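Local coordinates for hypothetical protein (Deinococcus radiodurans, PDB 1U5K) that is probably involved in DNA repair and in recombination by the RecF pathway, and binds a zinc ion, at residues H93-Q104 and V226-P237. Numbering follows the deposited sequence.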
ATOM      1  N   HIS A  93      -0.725 -13.960  -2.211  1.00 21.08           N
ATOM      2  CA  HIS A  93      -0.763 -12.532  -2.497  1.00 20.76           C
ATOM      3  C   HIS A  93       0.471 -11.810  -1.947  1.00 20.86           C
ATOM      4  O   HIS A  93       1.061 -10.984  -2.633  1.00 21.50           O
ATOM      5  CB  HIS A  93      -2.044 -12.010  -1.890  1.00 20.97           C
ATOM      6  CG  HIS A  93      -2.466 -10.642  -2.322  1.00 21.95           C
ATOM      7  ND1 HIS A  93      -2.127 -10.092  -3.538  1.00 29.28           N
ATOM      8  CD2 HIS A  93      -3.270  -9.740  -1.711  1.00 23.54           C
ATOM      9  CE1 HIS A  93      -2.688  -8.902  -3.650  1.00 26.29           C
ATOM     10  NE2 HIS A  93      -3.358  -8.652  -2.542  1.00 26.63           N
ATOM     11  N   LEU A  94       0.879 -12.158  -0.734  1.00 20.50           N
ATOM     12  CA  LEU A  94       2.134 -11.686  -0.178  1.00 20.91           C
ATOM     13  C   LEU A  94       3.326 -12.047  -1.069  1.00 20.91           C
ATOM     14  O   LEU A  94       4.138 -11.177  -1.368  1.00 20.17           O
ATOM     15  CB  LEU A  94       2.314 -12.180   1.252  1.00 20.54           C
ATOM     16  CG  LEU A  94       3.642 -11.936   1.962  1.00 21.34           C
ATOM     17  CD1 LEU A  94       3.981 -10.461   1.983  1.00 25.79           C
ATOM     18  CD2 LEU A  94       3.533 -12.478   3.370  1.00 23.22           C
ATOM     19  N   MET A  95       3.453 -13.301  -1.489  1.00 20.70           N
ATOM     20  CA  MET A  95       4.603 -13.695  -2.310  1.00 20.22           C
ATOM     21  C   MET A  95       4.606 -12.869  -3.590  1.00 20.33           C
ATOM     22  O   MET A  95       5.676 -12.452  -4.015  1.00 20.45           O
ATOM     23  CB  MET A  95       4.579 -15.173  -2.678  1.00 19.38           C
ATOM     24  CG  MET A  95       4.708 -16.045  -1.438  1.00 20.46           C
ATOM     25  SD  MET A  95       6.242 -15.865  -0.543  1.00 24.29           S
ATOM     26  CE  MET A  95       5.911 -14.557   0.522  1.00 37.61           C
ATOM     27  N   ALA A  96       3.432 -12.662  -4.181  1.00 19.72           N
ATOM     28  CA  ALA A  96       3.324 -11.940  -5.439  1.00 20.63           C
ATOM     29  C   ALA A  96       3.840 -10.502  -5.324  1.00 19.97           C
ATOM     30  O   ALA A  96       4.698 -10.082  -6.105  1.00 18.66           O
ATOM     31  CB  ALA A  96       1.921 -11.986  -5.974  1.00 20.74           C
ATOM     32  N   GLU A  97       3.332  -9.766  -4.339  1.00 19.62           N
ATOM     33  CA  GLU A  97       3.695  -8.358  -4.167  1.00 20.30           C
ATOM     34  C   GLU A  97       5.131  -8.239  -3.641  1.00 20.61           C
ATOM     35  O   GLU A  97       5.892  -7.356  -4.024  1.00 19.29           O
ATOM     36  CB  GLU A  97       2.667  -7.641  -3.284  1.00 20.33           C
ATOM     37  CG  GLU A  97       1.298  -7.476  -3.936  1.00 20.02           C
ATOM     38  CD  GLU A  97       1.280  -6.451  -5.065  1.00 24.79           C
ATOM     39  OE1 GLU A  97       2.267  -5.706  -5.280  1.00 23.26           O
ATOM     40  OE2 GLU A  97       0.241  -6.363  -5.745  1.00 25.58           O
ATOM     41  N   PHE A  98       5.559  -9.201  -2.828  1.00 21.57           N
ATOM     42  CA  PHE A  98       6.911  -9.189  -2.298  1.00 21.35           C
ATOM     43  C   PHE A  98       7.903  -9.409  -3.431  1.00 21.45           C
ATOM     44  O   PHE A  98       8.883  -8.667  -3.559  1.00 19.27           O
ATOM     45  CB  PHE A  98       7.102 -10.284  -1.241  1.00 21.65           C
ATOM     46  CG  PHE A  98       8.527 -10.457  -0.804  1.00 20.72           C
ATOM     47  CD1 PHE A  98       9.116  -9.590   0.103  1.00 19.19           C
ATOM     48  CD2 PHE A  98       9.283 -11.498  -1.313  1.00 21.07           C
ATOM     49  CE1 PHE A  98      10.454  -9.777   0.503  1.00 17.70           C
ATOM     50  CE2 PHE A  98      10.593 -11.695  -0.903  1.00 22.45           C
ATOM     51  CZ  PHE A  98      11.183 -10.817  -0.018  1.00 22.44           C
ATOM     52  N   ALA A  99       7.641 -10.409  -4.263  1.00 21.28           N
ATOM     53  CA  ALA A  99       8.560 -10.679  -5.369  1.00 22.46           C
ATOM     54  C   ALA A  99       8.690  -9.491  -6.330  1.00 23.34           C
ATOM     55  O   ALA A  99       9.789  -9.133  -6.760  1.00 23.51           O
ATOM     56  CB  ALA A  99       8.165 -11.935  -6.117  1.00 22.79           C
ATOM     57  N   ASP A 100       7.567  -8.837  -6.601  1.00 23.43           N
ATOM     58  CA  ASP A 100       7.545  -7.703  -7.519  1.00 24.12           C
ATOM     59  C   ASP A 100       8.337  -6.539  -6.954  1.00 23.42           C
ATOM     60  O   ASP A 100       8.952  -5.799  -7.709  1.00 24.45           O
ATOM     61  CB  ASP A 100       6.125  -7.217  -7.780  1.00 24.60           C
ATOM     62  CG  ASP A 100       6.044  -6.272  -8.967  1.00 26.21           C
ATOM     63  OD1 ASP A 100       6.703  -6.457 -10.007  1.00 28.79           O
ATOM     64  OD2 ASP A 100       5.336  -5.260  -8.911  1.00 29.24           O
ATOM     65  N   ALA A 101       8.296  -6.398  -5.634  1.00 22.89           N
ATOM     66  CA  ALA A 101       8.960  -5.315  -4.946  1.00 22.95           C
ATOM     67  C   ALA A 101      10.448  -5.583  -4.828  1.00 23.67           C
ATOM     68  O   ALA A 101      11.248  -4.645  -4.848  1.00 22.47           O
ATOM     69  CB  ALA A 101       8.338  -5.144  -3.592  1.00 23.07           C
ATOM     70  N   LEU A 102      10.812  -6.859  -4.718  1.00 22.78           N
ATOM     71  CA  LEU A 102      12.179  -7.219  -4.379  1.00 22.94           C
ATOM     72  C   LEU A 102      13.101  -7.124  -5.596  1.00 24.34           C
ATOM     73  O   LEU A 102      14.244  -6.690  -5.483  1.00 25.37           O
ATOM     74  CB  LEU A 102      12.244  -8.597  -3.720  1.00 22.02           C
ATOM     75  CG  LEU A 102      13.631  -9.196  -3.511  1.00 20.74           C
ATOM     76  CD1 LEU A 102      14.331  -8.403  -2.429  1.00 21.60           C
ATOM     77  CD2 LEU A 102      13.572 -10.664  -3.124  1.00 22.09           C
ATOM     78  N   PHE A 103      12.597  -7.550  -6.743  1.00 25.13           N
ATOM     79  CA  PHE A 103      13.340  -7.605  -7.986  1.00 26.77           C
ATOM     80  C   PHE A 103      13.034  -6.370  -8.833  1.00 29.03           C
ATOM     81  O   PHE A 103      11.903  -6.170  -9.261  1.00 29.60           O
ATOM     82  CB  PHE A 103      12.928  -8.861  -8.753  1.00 25.79           C
ATOM     83  CG  PHE A 103      13.373 -10.134  -8.103  1.00 24.17           C
ATOM     84  CD1 PHE A 103      12.570 -10.765  -7.167  1.00 24.79           C
ATOM     85  CD2 PHE A 103      14.609 -10.686  -8.402  1.00 23.68           C
ATOM     86  CE1 PHE A 103      13.008 -11.939  -6.557  1.00 24.69           C
ATOM     87  CE2 PHE A 103      15.050 -11.860  -7.796  1.00 21.48           C
ATOM     88  CZ  PHE A 103      14.250 -12.477  -6.863  1.00 23.13           C
ATOM     89  N   GLN A 104      14.051  -5.558  -9.096  1.00 32.80           N
ATOM     90  CA  GLN A 104      13.934  -4.439 -10.034  1.00 35.47           C
ATOM     91  C   GLN A 104      13.983  -4.951 -11.467  1.00 35.97           C
ATOM     92  O   GLN A 104      14.326  -6.114 -11.712  1.00 34.30           O
ATOM     93  CB  GLN A 104      15.090  -3.454  -9.836  1.00 37.29           C
ATOM     94  CG  GLN A 104      15.258  -2.999  -8.404  1.00 40.98           C
ATOM     95  CD  GLN A 104      13.925  -2.582  -7.808  1.00 47.56           C
ATOM     96  OE1 GLN A 104      13.353  -3.289  -6.972  1.00 52.43           O
ATOM     97  NE2 GLN A 104      13.414  -1.445  -8.254  1.00 49.78           N
ATOM     98  N   VAL A 226      16.385  -1.996  -0.728  1.00 26.49           N
ATOM     99  CA  VAL A 226      15.755  -1.882  -2.042  1.00 29.40           C
ATOM    100  C   VAL A 226      14.924  -0.615  -2.041  1.00 31.46           C
ATOM    101  O   VAL A 226      14.150  -0.407  -1.115  1.00 33.52           O
ATOM    102  CB  VAL A 226      14.811  -3.051  -2.362  1.00 28.41           C
ATOM    103  CG1 VAL A 226      14.114  -2.878  -3.699  1.00 29.00           C
ATOM    104  CG2 VAL A 226      15.573  -4.343  -2.343  1.00 30.69           C
ATOM    105  N   GLY A 227      15.075   0.231  -3.055  1.00 34.05           N
ATOM    106  CA  GLY A 227      14.138   1.331  -3.217  1.00 36.35           C
ATOM    107  C   GLY A 227      12.678   0.955  -3.428  1.00 36.75           C
ATOM    108  O   GLY A 227      12.355  -0.088  -3.987  1.00 37.28           O
ATOM    109  N   GLY A 228      11.764   1.846  -3.056  1.00 37.85           N
ATOM    110  CA  GLY A 228      10.353   1.689  -3.370  1.00 36.95           C
ATOM    111  C   GLY A 228       9.441   1.993  -2.191  1.00 36.38           C
ATOM    112  O   GLY A 228       9.908   2.400  -1.132  1.00 36.57           O
ATOM    113  N   VAL A 229       8.156   1.698  -2.365  1.00 35.66           N
ATOM    114  CA  VAL A 229       7.136   1.957  -1.357  1.00 35.49           C
ATOM    115  C   VAL A 229       6.944   0.741  -0.457  1.00 33.47           C
ATOM    116  O   VAL A 229       6.452   0.841   0.658  1.00 34.90           O
ATOM    117  CB  VAL A 229       5.781   2.272  -2.027  1.00 35.99           C
ATOM    118  CG1 VAL A 229       5.957   3.469  -2.962  1.00 36.58           C
ATOM    119  CG2 VAL A 229       5.181   1.020  -2.742  1.00 34.51           C
ATOM    120  N   HIS A 230       7.260  -0.442  -0.968  1.00 31.46           N
ATOM    121  CA  HIS A 230       7.121  -1.651  -0.160  1.00 27.49           C
ATOM    122  C   HIS A 230       5.723  -1.764   0.462  1.00 26.44           C
ATOM    123  O   HIS A 230       5.530  -2.052   1.645  1.00 23.39           O
ATOM    124  CB  HIS A 230       8.288  -1.739   0.831  1.00 26.64           C
ATOM    125  CG  HIS A 230       9.614  -1.865   0.144  1.00 25.33           C
ATOM    126  ND1 HIS A 230       9.938  -2.948  -0.638  1.00 25.49           N
ATOM    127  CD2 HIS A 230      10.637  -0.987   0.010  1.00 27.48           C
ATOM    128  CE1 HIS A 230      11.110  -2.746  -1.209  1.00 26.59           C
ATOM    129  NE2 HIS A 230      11.562  -1.571  -0.816  1.00 25.87           N
ATOM    130  N   SER A 231       4.738  -1.578  -0.410  1.00 25.41           N
ATOM    131  CA  SER A 231       3.332  -1.836  -0.114  1.00 23.68           C
ATOM    132  C   SER A 231       3.012  -3.297   0.207  1.00 22.33           C
ATOM    133  O   SER A 231       1.975  -3.657   0.761  1.00 23.22           O
ATOM    134  CB  SER A 231       2.477  -1.292  -1.259  1.00 23.10           C
ATOM    135  OG  SER A 231       2.762  -1.898  -2.507  1.00 22.72           O
ATOM    136  N   TRP A 232       3.884  -4.202  -0.197  1.00 22.09           N
ATOM    137  CA  TRP A 232       3.728  -5.606   0.143  1.00 22.19           C
ATOM    138  C   TRP A 232       3.686  -5.838   1.640  1.00 22.91           C
ATOM    139  O   TRP A 232       3.176  -6.854   2.101  1.00 23.14           O
ATOM    140  CB  TRP A 232       4.862  -6.419  -0.481  1.00 23.31           C
ATOM    141  CG  TRP A 232       6.218  -6.108   0.039  1.00 21.85           C
ATOM    142  CD1 TRP A 232       7.094  -5.222  -0.492  1.00 23.29           C
ATOM    143  CD2 TRP A 232       6.861  -6.690   1.180  1.00 17.57           C
ATOM    144  NE1 TRP A 232       8.234  -5.178   0.271  1.00 21.24           N
ATOM    145  CE2 TRP A 232       8.125  -6.083   1.295  1.00 22.52           C
ATOM    146  CE3 TRP A 232       6.507  -7.660   2.117  1.00 24.82           C
ATOM    147  CZ2 TRP A 232       9.039  -6.435   2.293  1.00 21.28           C
ATOM    148  CZ3 TRP A 232       7.415  -8.002   3.123  1.00 22.14           C
ATOM    149  CH2 TRP A 232       8.656  -7.371   3.216  1.00 19.44           C
ATOM    150  N   ARG A 233       4.193  -4.888   2.421  1.00 22.91           N
ATOM    151  CA  ARG A 233       4.105  -4.985   3.872  1.00 22.59           C
ATOM    152  C   ARG A 233       2.694  -4.920   4.458  1.00 22.61           C
ATOM    153  O   ARG A 233       2.484  -5.419   5.552  1.00 21.54           O
ATOM    154  CB  ARG A 233       4.965  -3.920   4.530  1.00 23.06           C
ATOM    155  CG  ARG A 233       6.434  -4.171   4.315  1.00 24.58           C
ATOM    156  CD  ARG A 233       7.167  -2.949   3.893  1.00 34.01           C
ATOM    157  NE  ARG A 233       7.300  -1.989   4.955  1.00 39.58           N
ATOM    158  CZ  ARG A 233       7.116  -0.675   4.846  1.00 45.85           C
ATOM    159  NH1 ARG A 233       6.704  -0.063   3.743  1.00 46.45           N
ATOM    160  NH2 ARG A 233       7.333   0.060   5.926  1.00 49.77           N
ATOM    161  N   GLN A 234       1.729  -4.437   3.684  1.00 22.15           N
ATOM    162  CA  GLN A 234       0.311  -4.569   3.999  1.00 21.83           C
ATOM    163  C   GLN A 234      -0.140  -6.025   4.184  1.00 23.30           C
ATOM    164  O   GLN A 234      -1.116  -6.328   4.881  1.00 23.27           O
ATOM    165  CB  GLN A 234      -0.481  -3.930   2.863  1.00 21.22           C
ATOM    166  CG  GLN A 234      -0.328  -2.434   2.740  1.00 21.80           C
ATOM    167  CD  GLN A 234      -0.682  -1.756   4.056  1.00 27.49           C
ATOM    168  OE1 GLN A 234      -1.825  -1.828   4.520  1.00 27.23           O
ATOM    169  NE2 GLN A 234       0.311  -1.170   4.694  1.00 26.29           N
ATOM    170  N   LEU A 235       0.573  -6.950   3.551  1.00 22.70           N
ATOM    171  CA  LEU A 235       0.200  -8.349   3.604  1.00 23.03           C
ATOM    172  C   LEU A 235       0.967  -9.230   4.589  1.00 23.84           C
ATOM    173  O   LEU A 235       0.683 -10.424   4.695  1.00 22.94           O
ATOM    174  CB  LEU A 235       0.285  -8.941   2.197  1.00 23.71           C
ATOM    175  CG  LEU A 235      -0.520  -8.179   1.156  1.00 21.82           C
ATOM    176  CD1 LEU A 235      -0.256  -8.744  -0.224  1.00 22.36           C
ATOM    177  CD2 LEU A 235      -2.011  -8.092   1.470  1.00 24.61           C
ATOM    178  N   VAL A 236       1.926  -8.665   5.318  1.00 23.79           N
ATOM    179  CA  VAL A 236       2.662  -9.455   6.304  1.00 24.87           C
ATOM    180  C   VAL A 236       1.715  -9.777   7.461  1.00 25.55           C
ATOM    181  O   VAL A 236       0.924  -8.911   7.812  1.00 26.42           O
ATOM    182  CB  VAL A 236       3.903  -8.669   6.760  1.00 23.86           C
ATOM    183  CG1 VAL A 236       4.612  -9.362   7.910  1.00 26.87           C
ATOM    184  CG2 VAL A 236       4.864  -8.518   5.600  1.00 25.10           C
ATOM    185  N   PRO A 237       1.686 -10.993   8.005  1.00 29.58           N
ATOM    186  CA  PRO A 237       0.722 -11.317   9.069  1.00 32.46           C
ATOM    187  C   PRO A 237       0.730 -10.262  10.174  1.00 35.92           C
ATOM    188  O   PRO A 237       1.807  -9.898  10.643  1.00 35.51           O
ATOM    189  CB  PRO A 237       1.232 -12.643   9.640  1.00 31.92           C
ATOM    190  CG  PRO A 237       1.969 -13.281   8.513  1.00 31.20           C
ATOM    191  CD  PRO A 237       2.527 -12.155   7.676  1.00 28.35           C
TER
HETATM  192  O   HOH W   1      10.454  -2.101  -4.764  1.00 23.36           O
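Phe-98 of helix 86-102 turns its ring edge onto one face of Trp-232, a T-shaped pair with planes at 81° and its centroid 4.9 Å from that of the six-membered indole ring. Arg-233 CG lies over the opposite indole face, while Leu-94 CD1 meets the rim at Trp-232 CE3, 3.8 Å away. With CG set between its backbone N and carbonyl carbon (chi1 65°), Trp-232 sets the indole crosswise to the helix axis, and its CD1 presses on Ala-101 CB at 3.3 Å. The indole N-H is given to His-230 ND1 (3.0 Å from NE1), nearly in the indole plane; His-230 NE2 donates to Val-226 O, so the imidazole is fixed in rotation. Leu-235 CD1 sits over a face of the His-93 ring, a CH-pi contact 3.7 Å from the centroid. Were the indole replaced by an alanine, the Phe-98 edge would probably lose its aromatic face and His-230 ND1 its donor. No direct hydrogen bond joins the segments, although one water bridges Ala-101 O and Gly-227 O; helix 86-102 thus holds the loop after helix 211-225 chiefly by apolar and aromatic packing, while the indole N-H and both imidazole nitrogens find partners within the loop.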